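Local coordinates for S12 family peptidase (Streptomyces sp. 82F2, PDB 3WWX), which is a D-stereospecific amidohydrolase of the beta-lactamase family, probably cleaving amide bonds next to D-configured amino acid residues, at residues Gln12-Ala17 with Gln335-Ala340; Asp20-Ala25 with Asp329-Ser334; Gly41-Asp46 with Pro207-Tyr212; Asp47-Gly52 with Ser242-Leu247; Ser308-Gln313 with Ala323-Ala328. All coordinates share one frame; numbering follows the deposited sequence.

Contact 1: Gln12-Ala17 with Gln335-Ala340; sequences QALEAA and QKVIEA
A chi1 of 179° on V337 places CG1 opposite the backbone N and turns CG2 to the side facing helix 8-19, where it meets A13; V337 CG2 lies 3.9 Å from A13 CB. The same methyl is approached by L14, whose first bond heads away from the partner helix; with chi1 at -63° its branch bends back, and L14 CD2 ends 4.4 Å from V337 CG2. A13 needs no torsion to take part. Its CB points directly at helix 334-343 and settles on the backbone there, 3.7 Å from V337 CA. The methyl is also 3.8 Å from K336 O, an oxygen already engaged by A340 N within its own helix, and one turn further along A340 CB stands 3.9 Å from A13 CB.

This is the packing of two terminal helices laid side by side on one face of the central antiparallel sheet, an arrangement shared with serine beta-lactamases and DD-peptidases. The segment axes run antiparallel at 169° and approach to 8.8 Å. Such closeness is consistent with alanine methyls forming much of the interface: A13 and V337 bring their CA atoms to 5.1 Å. The pair packs on the sheet, V337 on F326 and L311, while L14 reaches W36 and A40. At the exposed margin K336 sets out toward helix 8-19, but its chain turns off to the N-terminal end of its own helix, where NZ forms a salt bridge with D333.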
# COMPACT_ATOMS: atom_id res chain seq x y z
N GLN A 12 -5.27 9.12 -22.25
CA GLN A 12 -4.00 9.42 -22.88
C GLN A 12 -2.82 8.96 -22.02
O GLN A 12 -1.82 8.46 -22.52
CB GLN A 12 -3.92 10.93 -23.12
CG GLN A 12 -3.05 11.41 -24.24
CD GLN A 12 -3.35 12.87 -24.57
OE1 GLN A 12 -4.51 13.25 -24.72
NE2 GLN A 12 -2.31 13.70 -24.64
N ALA A 13 -2.94 9.15 -20.70
CA ALA A 13 -1.88 8.80 -19.77
C ALA A 13 -1.71 7.27 -19.67
O ALA A 13 -0.61 6.78 -19.51
CB ALA A 13 -2.14 9.41 -18.40
N LEU A 14 -2.81 6.55 -19.78
CA LEU A 14 -2.72 5.09 -19.86
C LEU A 14 -1.99 4.67 -21.13
O LEU A 14 -1.14 3.77 -21.11
CB LEU A 14 -4.10 4.45 -19.85
CG LEU A 14 -4.96 4.66 -18.58
CD1 LEU A 14 -6.29 3.98 -18.72
CD2 LEU A 14 -4.22 4.15 -17.34
N GLU A 15 -2.34 5.32 -22.25
CA GLU A 15 -1.66 5.03 -23.51
C GLU A 15 -0.16 5.34 -23.43
O GLU A 15 0.67 4.60 -23.96
CB GLU A 15 -2.30 5.81 -24.65
CG GLU A 15 -3.76 5.51 -24.89
CD GLU A 15 -4.03 4.13 -25.44
OE1 GLU A 15 -3.06 3.40 -25.74
OE2 GLU A 15 -5.23 3.78 -25.58
N ALA A 16 0.21 6.42 -22.75
CA ALA A 16 1.62 6.73 -22.56
C ALA A 16 2.37 5.65 -21.77
O ALA A 16 3.53 5.33 -22.06
CB ALA A 16 1.80 8.07 -21.90
N ALA A 17 1.72 5.10 -20.75
CA ALA A 17 2.32 4.03 -19.97
C ALA A 17 2.60 2.81 -20.85
O ALA A 17 3.67 2.21 -20.77
CB ALA A 17 1.39 3.66 -18.82
N GLN A 335 2.48 8.86 -11.81
CA GLN A 335 2.20 10.26 -11.52
C GLN A 335 1.56 10.96 -12.72
O GLN A 335 0.69 11.82 -12.54
CB GLN A 335 3.47 11.01 -11.09
CG GLN A 335 3.18 12.32 -10.37
CD GLN A 335 2.48 12.13 -9.04
OE1 GLN A 335 2.44 11.03 -8.48
NE2 GLN A 335 1.91 13.21 -8.53
N LYS A 336 1.95 10.60 -13.94
CA LYS A 336 1.31 11.17 -15.12
C LYS A 336 -0.19 10.88 -15.15
O LYS A 336 -0.98 11.69 -15.60
CB LYS A 336 1.96 10.65 -16.40
CG LYS A 336 3.32 11.23 -16.71
CD LYS A 336 3.75 10.85 -18.13
CE LYS A 336 5.13 11.38 -18.47
NZ LYS A 336 6.15 10.91 -17.50
N VAL A 337 -0.60 9.70 -14.68
CA VAL A 337 -2.01 9.34 -14.67
C VAL A 337 -2.76 10.21 -13.64
O VAL A 337 -3.86 10.69 -13.91
CB VAL A 337 -2.21 7.84 -14.37
CG1 VAL A 337 -3.69 7.49 -14.35
CG2 VAL A 337 -1.48 6.98 -15.44
N ILE A 338 -2.13 10.39 -12.49
CA ILE A 338 -2.70 11.20 -11.41
C ILE A 338 -2.85 12.66 -11.86
O ILE A 338 -3.91 13.27 -11.68
CB ILE A 338 -1.86 11.08 -10.13
CG1 ILE A 338 -1.93 9.65 -9.58
CG2 ILE A 338 -2.35 12.06 -9.07
CD1 ILE A 338 -0.85 9.33 -8.54
N GLU A 339 -1.80 13.20 -12.46
CA GLU A 339 -1.85 14.57 -12.96
C GLU A 339 -2.89 14.73 -14.05
O GLU A 339 -3.60 15.73 -14.10
CB GLU A 339 -0.47 15.01 -13.45
CG GLU A 339 0.45 15.47 -12.36
CD GLU A 339 0.25 16.92 -11.95
OE1 GLU A 339 -0.38 17.67 -12.73
OE2 GLU A 339 0.74 17.28 -10.88
N ALA A 340 -3.00 13.75 -14.95
CA ALA A 340 -3.98 13.84 -16.02
C ALA A 340 -5.39 13.90 -15.45
O ALA A 340 -6.22 14.73 -15.84
CB ALA A 340 -3.83 12.66 -16.95

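Contact 2: Asp20-Ala25 with Asp329-Ser334; sequences DGVPGA and DWAGDS. With DIA (octane 1,8-diamine), chain B.
D20 reaches across to G332 through its whole side chain. With CG opposite its own backbone N (chi1 -165°), CB lies 4.1 Å from G332 N. CG, the next atom, is still closer to that amide but makes no bond of its own. At the tip, D20 OD2 accepts from G332 N at 2.9 Å. The bond is almost straight, 172° at the hydrogen, and uses the lone pair of OD2 that points away from OD1. OD2 also passes 3.7 Å from A331 CB. The same methyl lies 3.4 Å from D20 O, so both of these D20 oxygens border it.

Further along, V22 lays CG2 against the opposing backbone: V22 CG2 is 3.4 Å from A331 O and rests on the bare CA of G332, 3.8 Å away. G21, with phi at 122°, turns its O toward W330, and G21 O lies 3.9 Å from W330 CZ2, oblique to the indole. W330 also makes a cation-pi contact with K214.

Both segments are joints between regular elements. G21 ends helix 8-19 in a Schellman motif, and D333 is the N-cap of helix 334-343. At the other end of segment 329-334, D329 OD2, hydrogen-bonded to S213 OG and G307 N, comes within 3.5 Å of C2 of the octane diamine; the loop thus starts at the wall of the octane diamine pocket and ends at a helix N-cap.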
# COMPACT_ATOMS: atom_id res chain seq x y z
N ASP A 20 5.47 3.26 -23.00
CA ASP A 20 6.70 3.19 -22.21
C ASP A 20 7.10 1.75 -21.90
O ASP A 20 8.17 1.52 -21.34
CB ASP A 20 6.51 3.96 -20.89
CG ASP A 20 7.82 4.24 -20.18
OD1 ASP A 20 8.77 4.72 -20.85
OD2 ASP A 20 7.91 3.99 -18.95
N GLY A 21 6.23 0.80 -22.23
CA GLY A 21 6.52 -0.61 -22.04
C GLY A 21 5.55 -1.38 -21.16
O GLY A 21 5.71 -2.59 -21.03
N VAL A 22 4.56 -0.73 -20.57
CA VAL A 22 3.55 -1.47 -19.81
C VAL A 22 2.69 -2.32 -20.75
O VAL A 22 2.06 -1.79 -21.66
CB VAL A 22 2.63 -0.51 -19.01
CG1 VAL A 22 1.49 -1.28 -18.33
CG2 VAL A 22 3.44 0.23 -17.97
N PRO A 23 2.63 -3.65 -20.52
CA PRO A 23 1.78 -4.44 -21.43
C PRO A 23 0.30 -4.10 -21.38
O PRO A 23 -0.37 -4.09 -22.41
CB PRO A 23 2.05 -5.89 -20.97
CG PRO A 23 3.47 -5.84 -20.47
CD PRO A 23 3.53 -4.51 -19.73
N GLY A 24 -0.23 -3.81 -20.19
CA GLY A 24 -1.62 -3.46 -20.04
C GLY A 24 -1.83 -2.54 -18.85
O GLY A 24 -1.38 -2.83 -17.74
N ALA A 25 -2.52 -1.43 -19.10
CA ALA A 25 -2.80 -0.41 -18.10
C ALA A 25 -4.30 -0.27 -17.93
O ALA A 25 -5.06 -0.31 -18.89
CB ALA A 25 -2.20 0.92 -18.53
N ASP A 329 6.45 -3.77 -13.71
CA ASP A 329 6.98 -3.04 -12.57
C ASP A 329 8.23 -2.24 -12.92
O ASP A 329 8.85 -1.66 -12.03
CB ASP A 329 7.22 -3.96 -11.38
CG ASP A 329 8.12 -5.13 -11.70
OD1 ASP A 329 8.88 -5.08 -12.69
OD2 ASP A 329 8.07 -6.12 -10.94
N TRP A 330 8.58 -2.18 -14.21
CA TRP A 330 9.78 -1.49 -14.68
C TRP A 330 9.47 -0.30 -15.58
O TRP A 330 10.40 0.39 -16.04
CB TRP A 330 10.69 -2.46 -15.46
CG TRP A 330 10.14 -2.84 -16.81
CD1 TRP A 330 10.28 -2.15 -17.99
CD2 TRP A 330 9.34 -3.98 -17.13
NE1 TRP A 330 9.63 -2.78 -19.01
CE2 TRP A 330 9.04 -3.92 -18.51
CE3 TRP A 330 8.85 -5.06 -16.39
CZ2 TRP A 330 8.28 -4.87 -19.14
CZ3 TRP A 330 8.10 -6.01 -17.02
CH2 TRP A 330 7.82 -5.92 -18.38
N ALA A 331 8.20 -0.06 -15.85
CA ALA A 331 7.80 0.96 -16.80
C ALA A 331 6.47 1.57 -16.41
O ALA A 331 5.72 0.99 -15.62
CB ALA A 331 7.70 0.37 -18.18
N GLY A 332 6.19 2.74 -16.99
CA GLY A 332 4.96 3.46 -16.74
C GLY A 332 5.13 4.46 -15.61
O GLY A 332 5.64 4.14 -14.55
N ASP A 333 4.66 5.66 -15.85
CA ASP A 333 4.71 6.75 -14.89
C ASP A 333 3.32 6.96 -14.28
O ASP A 333 2.42 7.51 -14.91
CB ASP A 333 5.19 8.00 -15.63
CG ASP A 333 5.44 9.17 -14.71
OD1 ASP A 333 4.85 9.20 -13.62
OD2 ASP A 333 6.21 10.07 -15.10
N SER A 334 3.14 6.49 -13.06
CA SER A 334 1.85 6.58 -12.38
C SER A 334 1.49 8.03 -12.07
O SER A 334 0.32 8.39 -12.10
CB SER A 334 1.88 5.73 -11.11
OG SER A 334 2.89 6.19 -10.24
N1 DIA B . 12.27 -7.07 -8.69
C1 DIA B . 11.21 -7.92 -8.24
C2 DIA B . 9.83 -7.32 -8.14
C3 DIA B . 9.79 -5.88 -7.76
C4 DIA B . 9.12 -5.51 -6.46
C5 DIA B . 7.98 -4.55 -6.64
C6 DIA B . 8.32 -3.33 -7.47
C7 DIA B . 7.11 -2.50 -7.75
C8 DIA B . 7.56 -1.21 -8.37
N8 DIA B . 6.46 -0.65 -9.08

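Contact 3: Gly41-Asp46 with Pro207-Tyr212; sequences GERGGD and PSSPAY
S209 packs alongside the bent chain of R43. Its OG is 3.5 Å from R43 CD, and S209 CB lies 3.6 Å from R43 NE, meeting the guanidinium obliquely. A water joins the same two residues by a second route, accepting from R43 NH2 at 2.8 Å and from S209 N at 3.0 Å. At the other end of the contact the ring of P207, preceded by a cis peptide bond, sets CG against the backbone of D46, with P207 CG 3.5 Å from D46 O.

The bend at chi2 of R43 (71°) is what folds the chain past the serine. The next shell fixes both partners through a single carboxylate: D47 OD2 forms a salt bridge with R43 NE and hydrogen bonds with S209 OG and G44 N. The far end of the guanidinium is held as well, NH1 by G24 O and NH2 by N325 OD1, so its rotation is restrained from several directions.

The end-to-end directions of 42-46 and 207-209 are 152° apart, without strand pairing. These parts join the loop leaving edge strand 36-41 to the connection entering strand 212-213, through an arginine-aspartate node that anchors both surface loops to the central sheet of this beta-lactamase-type fold.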
# COMPACT_ATOMS: atom_id res chain seq x y z
N GLY A 41 -3.41 -1.00 -24.06
CA GLY A 41 -2.69 -2.25 -24.22
C GLY A 41 -3.61 -3.44 -24.04
O GLY A 41 -4.80 -3.39 -24.35
N GLU A 42 -3.06 -4.51 -23.47
CA GLU A 42 -3.81 -5.72 -23.22
C GLU A 42 -4.27 -5.77 -21.77
O GLU A 42 -3.52 -6.16 -20.87
CB GLU A 42 -2.95 -6.94 -23.58
CG GLU A 42 -2.74 -7.11 -25.09
CD GLU A 42 -4.04 -7.31 -25.84
OE1 GLU A 42 -4.72 -8.32 -25.56
OE2 GLU A 42 -4.39 -6.44 -26.69
N ARG A 43 -5.51 -5.37 -21.55
CA ARG A 43 -6.00 -5.17 -20.20
C ARG A 43 -7.50 -5.04 -20.19
O ARG A 43 -8.08 -4.50 -21.15
CB ARG A 43 -5.38 -3.92 -19.59
CG ARG A 43 -5.27 -3.97 -18.08
CD ARG A 43 -4.19 -4.96 -17.62
NE ARG A 43 -4.41 -5.32 -16.20
CZ ARG A 43 -3.81 -4.74 -15.17
NH1 ARG A 43 -2.91 -3.80 -15.33
NH2 ARG A 43 -4.11 -5.12 -13.93
N GLY A 44 -8.13 -5.53 -19.12
CA GLY A 44 -9.56 -5.39 -18.91
C GLY A 44 -9.88 -4.36 -17.83
O GLY A 44 -9.13 -4.23 -16.85
N GLY A 45 -10.97 -3.63 -17.99
CA GLY A 45 -11.26 -2.52 -17.10
C GLY A 45 -11.58 -2.95 -15.68
O GLY A 45 -11.39 -2.18 -14.75
N ASP A 46 -12.07 -4.18 -15.51
CA ASP A 46 -12.39 -4.74 -14.20
C ASP A 46 -11.29 -5.68 -13.67
O ASP A 46 -11.52 -6.43 -12.71
CB ASP A 46 -13.72 -5.47 -14.28
CG ASP A 46 -14.87 -4.52 -14.62
OD1 ASP A 46 -14.98 -3.45 -13.99
OD2 ASP A 46 -15.66 -4.85 -15.54
N PRO A 207 -11.71 -11.13 -13.10
CA PRO A 207 -10.82 -11.05 -14.25
C PRO A 207 -9.44 -10.54 -13.85
O PRO A 207 -9.31 -9.78 -12.90
CB PRO A 207 -11.53 -10.04 -15.16
CG PRO A 207 -12.50 -9.35 -14.34
CD PRO A 207 -12.60 -9.97 -13.01
N SER A 208 -8.42 -10.99 -14.56
CA SER A 208 -7.09 -10.45 -14.37
C SER A 208 -6.28 -10.66 -15.62
O SER A 208 -6.55 -11.59 -16.40
CB SER A 208 -6.44 -11.11 -13.16
OG SER A 208 -6.35 -12.51 -13.34
N SER A 209 -5.32 -9.78 -15.84
CA SER A 209 -4.31 -9.97 -16.85
C SER A 209 -3.04 -10.46 -16.15
O SER A 209 -2.92 -10.37 -14.94
CB SER A 209 -4.04 -8.64 -17.56
OG SER A 209 -5.18 -8.23 -18.31
N PRO A 210 -2.06 -10.94 -16.93
CA PRO A 210 -0.81 -11.37 -16.30
C PRO A 210 -0.07 -10.19 -15.67
O PRO A 210 -0.36 -9.02 -15.97
CB PRO A 210 0.01 -11.93 -17.47
CG PRO A 210 -0.99 -12.24 -18.54
CD PRO A 210 -2.06 -11.19 -18.38
N ALA A 211 0.89 -10.49 -14.80
CA ALA A 211 1.76 -9.50 -14.19
C ALA A 211 3.19 -9.82 -14.57
O ALA A 211 3.58 -10.98 -14.53
CB ALA A 211 1.60 -9.54 -12.67
N TYR A 212 3.96 -8.80 -14.95
CA TYR A 212 5.28 -9.00 -15.52
C TYR A 212 6.36 -8.24 -14.77
O TYR A 212 6.15 -7.08 -14.36
CB TYR A 212 5.31 -8.54 -16.98
CG TYR A 212 4.32 -9.24 -17.89
CD1 TYR A 212 4.62 -10.49 -18.43
CD2 TYR A 212 3.11 -8.65 -18.22
CE1 TYR A 212 3.73 -11.12 -19.28
CE2 TYR A 212 2.21 -9.27 -19.07
CZ TYR A 212 2.53 -10.50 -19.60
OH TYR A 212 1.65 -11.12 -20.46
O HOH W 1 -4.72 -7.88 -13.61

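Contact 4: Asp47-Gly52 with Ser242-Leu247; sequences DRYRVG and SDSRDL
Y49 and S242 form an antiparallel hydrogen-bonded pair: Y49 N donates to S242 O at 2.9 Å, and S242 N returns the bond to Y49 O at 3.0 Å. S242 O also receives a CA-H...O contact from R48 and lies over one face of the Y49 ring, toward its rim.

Side-chain hydroxyls supply the second link. A chi1 of 45° carries the Y49 ring toward segment 242-247 until OH meets S244 OG at 2.8 Å, the serine oxygen lying at the ring edge and in its plane.

The pair is a short two-stranded ribbon, 49-50 with 241-242, running straight into helix 244-255, which covers the face of the central sheet opposite to the terminal helices. D243 is the N-cap of that helix: D243 OD1 accepts from D246 N at 2.8 Å, nearly straight at the hydrogen (174°), and more weakly from R245 N.

Water makes two further bridges. One donates to D47 O and accepts from S244 N. The other lies in the guanidinium plane of R48, accepting from R48 NE at 3.0 Å and donating to D243 OD2 at 2.7 Å; the charged groups themselves do not touch, and their planes stand 84° apart.

Apolar contacts complete the interface. V51 CG1 sits 3.9 Å from L247 CD1 and 3.7 Å from S242 CB, while the same leucine methyl approaches the CE2 side of Y49. Beyond this, L247 rests on A323, and Y49 on S308, S310 and N325.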
# COMPACT_ATOMS: atom_id res chain seq x y z
N ASP A 47 -10.11 -5.62 -14.28
CA ASP A 47 -9.01 -6.49 -13.85
C ASP A 47 -8.70 -6.29 -12.37
O ASP A 47 -8.64 -5.15 -11.85
CB ASP A 47 -7.73 -6.28 -14.65
CG ASP A 47 -7.77 -6.94 -16.04
OD1 ASP A 47 -8.79 -7.59 -16.37
OD2 ASP A 47 -6.78 -6.76 -16.77
N ARG A 48 -8.48 -7.42 -11.71
CA ARG A 48 -8.05 -7.44 -10.32
C ARG A 48 -6.54 -7.57 -10.31
O ARG A 48 -5.94 -8.22 -11.17
CB ARG A 48 -8.73 -8.61 -9.60
CG ARG A 48 -10.26 -8.45 -9.59
CD ARG A 48 -11.06 -9.56 -8.89
NE ARG A 48 -12.48 -9.28 -9.08
CZ ARG A 48 -13.49 -9.97 -8.55
NH1 ARG A 48 -13.27 -10.99 -7.77
NH2 ARG A 48 -14.74 -9.61 -8.80
N TYR A 49 -5.91 -6.96 -9.32
CA TYR A 49 -4.46 -6.89 -9.25
C TYR A 49 -4.00 -6.81 -7.81
O TYR A 49 -4.75 -6.45 -6.89
CB TYR A 49 -3.94 -5.69 -10.07
CG TYR A 49 -4.70 -4.38 -9.88
CD1 TYR A 49 -5.76 -4.06 -10.69
CD2 TYR A 49 -4.33 -3.48 -8.91
CE1 TYR A 49 -6.44 -2.86 -10.55
CE2 TYR A 49 -5.02 -2.28 -8.74
CZ TYR A 49 -6.06 -1.97 -9.57
OH TYR A 49 -6.73 -0.76 -9.43
N ARG A 50 -2.74 -7.18 -7.62
CA ARG A 50 -2.07 -7.08 -6.33
C ARG A 50 -1.82 -5.61 -6.04
O ARG A 50 -1.04 -4.96 -6.75
CB ARG A 50 -0.76 -7.85 -6.39
CG ARG A 50 -0.95 -9.34 -6.70
CD ARG A 50 0.35 -10.11 -6.45
NE ARG A 50 0.24 -11.49 -6.92
CZ ARG A 50 -0.41 -12.46 -6.28
NH1 ARG A 50 -0.94 -12.24 -5.10
NH2 ARG A 50 -0.51 -13.66 -6.81
N VAL A 51 -2.48 -5.07 -5.02
CA VAL A 51 -2.39 -3.62 -4.76
C VAL A 51 -1.13 -3.24 -3.98
O VAL A 51 -0.89 -2.05 -3.73
CB VAL A 51 -3.64 -3.10 -4.04
CG1 VAL A 51 -4.88 -3.53 -4.77
CG2 VAL A 51 -3.69 -3.57 -2.59
N GLY A 52 -0.32 -4.23 -3.63
CA GLY A 52 0.89 -3.94 -2.88
C GLY A 52 0.67 -3.06 -1.68
O GLY A 52 -0.27 -3.26 -0.91
N SER A 242 -7.26 -6.31 -5.23
CA SER A 242 -8.48 -5.53 -5.41
C SER A 242 -8.65 -5.19 -6.88
O SER A 242 -7.95 -5.69 -7.74
CB SER A 242 -8.46 -4.28 -4.52
OG SER A 242 -9.73 -3.66 -4.45
N ASP A 243 -9.61 -4.33 -7.18
CA ASP A 243 -9.77 -3.78 -8.52
C ASP A 243 -9.89 -2.26 -8.42
O ASP A 243 -9.82 -1.67 -7.33
CB ASP A 243 -10.91 -4.44 -9.31
CG ASP A 243 -12.30 -4.01 -8.85
OD1 ASP A 243 -12.42 -3.18 -7.95
OD2 ASP A 243 -13.27 -4.56 -9.42
N SER A 244 -10.05 -1.61 -9.56
CA SER A 244 -10.01 -0.16 -9.60
C SER A 244 -11.30 0.48 -9.11
O SER A 244 -11.31 1.67 -8.84
CB SER A 244 -9.72 0.32 -11.01
OG SER A 244 -8.53 -0.26 -11.53
N ARG A 245 -12.36 -0.30 -9.01
CA ARG A 245 -13.63 0.17 -8.44
C ARG A 245 -13.59 0.13 -6.91
O ARG A 245 -13.81 1.15 -6.25
CB ARG A 245 -14.78 -0.70 -8.93
CG ARG A 245 -16.15 -0.23 -8.48
CD ARG A 245 -17.26 -1.12 -8.99
NE ARG A 245 -18.56 -0.57 -8.64
CZ ARG A 245 -19.73 -1.09 -9.02
NH1 ARG A 245 -19.76 -2.18 -9.77
NH2 ARG A 245 -20.86 -0.51 -8.64
N ASP A 246 -13.27 -1.03 -6.35
CA ASP A 246 -13.25 -1.18 -4.90
C ASP A 246 -12.25 -0.24 -4.26
O ASP A 246 -12.47 0.26 -3.17
CB ASP A 246 -12.88 -2.61 -4.52
CG ASP A 246 -14.04 -3.59 -4.64
OD1 ASP A 246 -15.11 -3.25 -5.19
OD2 ASP A 246 -13.84 -4.75 -4.18
N LEU A 247 -11.11 -0.02 -4.91
CA LEU A 247 -10.12 0.87 -4.30
C LEU A 247 -10.68 2.29 -4.15
O LEU A 247 -10.44 2.95 -3.14
CB LEU A 247 -8.80 0.88 -5.05
CG LEU A 247 -7.95 -0.37 -4.89
CD1 LEU A 247 -6.71 -0.21 -5.75
CD2 LEU A 247 -7.57 -0.64 -3.44
O HOH W 2 -9.67 -2.66 -12.40
O HOH W 3 -13.24 -6.91 -10.68

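Contact 5: Ser308-Gln313 with Ala323-Ala328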
# COMPACT_ATOMS: atom_id res chain seq x y z
N SER A 308 3.32 -5.37 -10.56
CA SER A 308 2.12 -4.63 -10.24
C SER A 308 2.43 -3.28 -9.61
O SER A 308 2.86 -3.21 -8.46
CB SER A 308 1.23 -5.44 -9.32
OG SER A 308 -0.03 -4.79 -9.20
N SER A 309 2.20 -2.22 -10.37
CA SER A 309 2.36 -0.84 -9.90
C SER A 309 0.97 -0.24 -9.84
O SER A 309 0.33 -0.07 -10.87
CB SER A 309 3.24 -0.05 -10.85
OG SER A 309 3.46 1.26 -10.34
N SER A 310 0.50 0.06 -8.62
CA SER A 310 -0.87 0.48 -8.39
C SER A 310 -0.91 1.90 -7.88
O SER A 310 0.05 2.40 -7.27
CB SER A 310 -1.54 -0.43 -7.35
OG SER A 310 -1.55 -1.77 -7.80
N LEU A 311 -2.02 2.57 -8.17
CA LEU A 311 -2.24 3.92 -7.69
C LEU A 311 -3.69 4.02 -7.20
O LEU A 311 -4.59 3.34 -7.68
CB LEU A 311 -1.91 4.96 -8.78
CG LEU A 311 -2.74 4.87 -10.04
CD1 LEU A 311 -3.94 5.82 -9.96
CD2 LEU A 311 -1.89 5.17 -11.28
N ALA A 312 -3.88 4.90 -6.22
CA ALA A 312 -5.21 5.15 -5.64
C ALA A 312 -5.15 6.51 -4.97
O ALA A 312 -4.31 6.74 -4.11
CB ALA A 312 -5.58 4.09 -4.63
N GLN A 313 -6.03 7.41 -5.39
CA GLN A 313 -6.00 8.79 -4.91
C GLN A 313 -7.41 9.35 -4.83
O GLN A 313 -8.26 9.00 -5.64
CB GLN A 313 -5.19 9.66 -5.86
CG GLN A 313 -3.70 9.28 -5.95
CD GLN A 313 -2.91 9.53 -4.68
OE1 GLN A 313 -3.27 10.37 -3.85
NE2 GLN A 313 -1.79 8.83 -4.53
N ALA A 323 -8.25 5.18 -9.32
CA ALA A 323 -7.40 4.02 -8.97
C ALA A 323 -7.01 3.32 -10.24
O ALA A 323 -7.73 3.38 -11.23
CB ALA A 323 -8.13 3.07 -8.03
N GLY A 324 -5.87 2.66 -10.23
CA GLY A 324 -5.44 1.95 -11.42
C GLY A 324 -4.20 1.12 -11.22
O GLY A 324 -3.63 1.08 -10.13
N ASN A 325 -3.75 0.51 -12.31
CA ASN A 325 -2.67 -0.47 -12.25
C ASN A 325 -1.93 -0.59 -13.57
O ASN A 325 -2.55 -0.58 -14.65
CB ASN A 325 -3.24 -1.84 -11.86
CG ASN A 325 -2.16 -2.90 -11.67
OD1 ASN A 325 -1.93 -3.75 -12.53
ND2 ASN A 325 -1.46 -2.84 -10.54
N PHE A 326 -0.61 -0.74 -13.46
CA PHE A 326 0.24 -1.17 -14.56
C PHE A 326 0.73 -2.57 -14.25
O PHE A 326 1.17 -2.83 -13.12
CB PHE A 326 1.47 -0.27 -14.68
CG PHE A 326 1.18 1.20 -14.87
CD1 PHE A 326 0.06 1.63 -15.54
CD2 PHE A 326 2.08 2.13 -14.40
CE1 PHE A 326 -0.18 2.99 -15.73
CE2 PHE A 326 1.86 3.50 -14.59
CZ PHE A 326 0.72 3.91 -15.26
N ASN A 327 0.74 -3.46 -15.25
CA ASN A 327 1.19 -4.85 -15.04
C ASN A 327 2.65 -5.07 -15.48
O ASN A 327 3.05 -6.19 -15.82
CB ASN A 327 0.26 -5.85 -15.70
CG ASN A 327 0.25 -5.75 -17.20
OD1 ASN A 327 0.83 -4.82 -17.78
ND2 ASN A 327 -0.38 -6.72 -17.85
N ALA A 328 3.43 -4.00 -15.45
CA ALA A 328 4.89 -4.11 -15.51
C ALA A 328 5.41 -3.29 -14.36
O ALA A 328 4.88 -2.21 -14.07
CB ALA A 328 5.43 -3.58 -16.81
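N325 reaches across to two serines of segment 308-313 with one amide nitrogen. Its CG lies opposite the backbone N (chi1 -176°), which carries ND2 between S308 OG at 2.8 Å and S310 OG at 2.9 Å. S310 OG lies close to the amide plane, S308 OG somewhat further out of it. The serines adopt different torsions to converge: S308 OG is opposite its own N, whereas S310 OG sits beside its N at -59°. S308 OG is also hydrogen-bonded to R50 O, so this hydroxyl links N325 to the strand 49-50.

These residues belong to the hairpin 308-315/320-326, two inner strands of the eight-stranded antiparallel sheet of the beta-lactamase-type fold. S309 with F326 and L311 with G324 are its hydrogen-bonded pairs; F326 N to S309 O is 2.8 Å and L311 N to G324 O is 2.9 Å.

On the face bearing L311 and F326, L311 folds over the glycine: its chi2 of 95° falls off the usual staggered values, and L311 CD1 comes 3.7 Å from G324 N. S309 points to that face too, CB 4.2 Å from F326 CB, and touches the bound octane diamine.

In the fold
From the N terminus, helix 8-19 is met by the C-terminal helix in contact 1, which closes a loop of 317 residues holding all the others. Contact 2 nests just inside it, joining the turn before strand 24-31 to the loop before helix 334-343. The chain then passes through 41-46 and directly into 47-52; contacts 3 and 4, which these segments open, cross, since 207-212 comes before 242-247, and both lie within contact 2. Contact 5, the hairpin, follows them in series, also inside contacts 1 and 2. R43 and R50 tie contacts 3 and 4 to this hairpin, while F326 links it to the terminal helices.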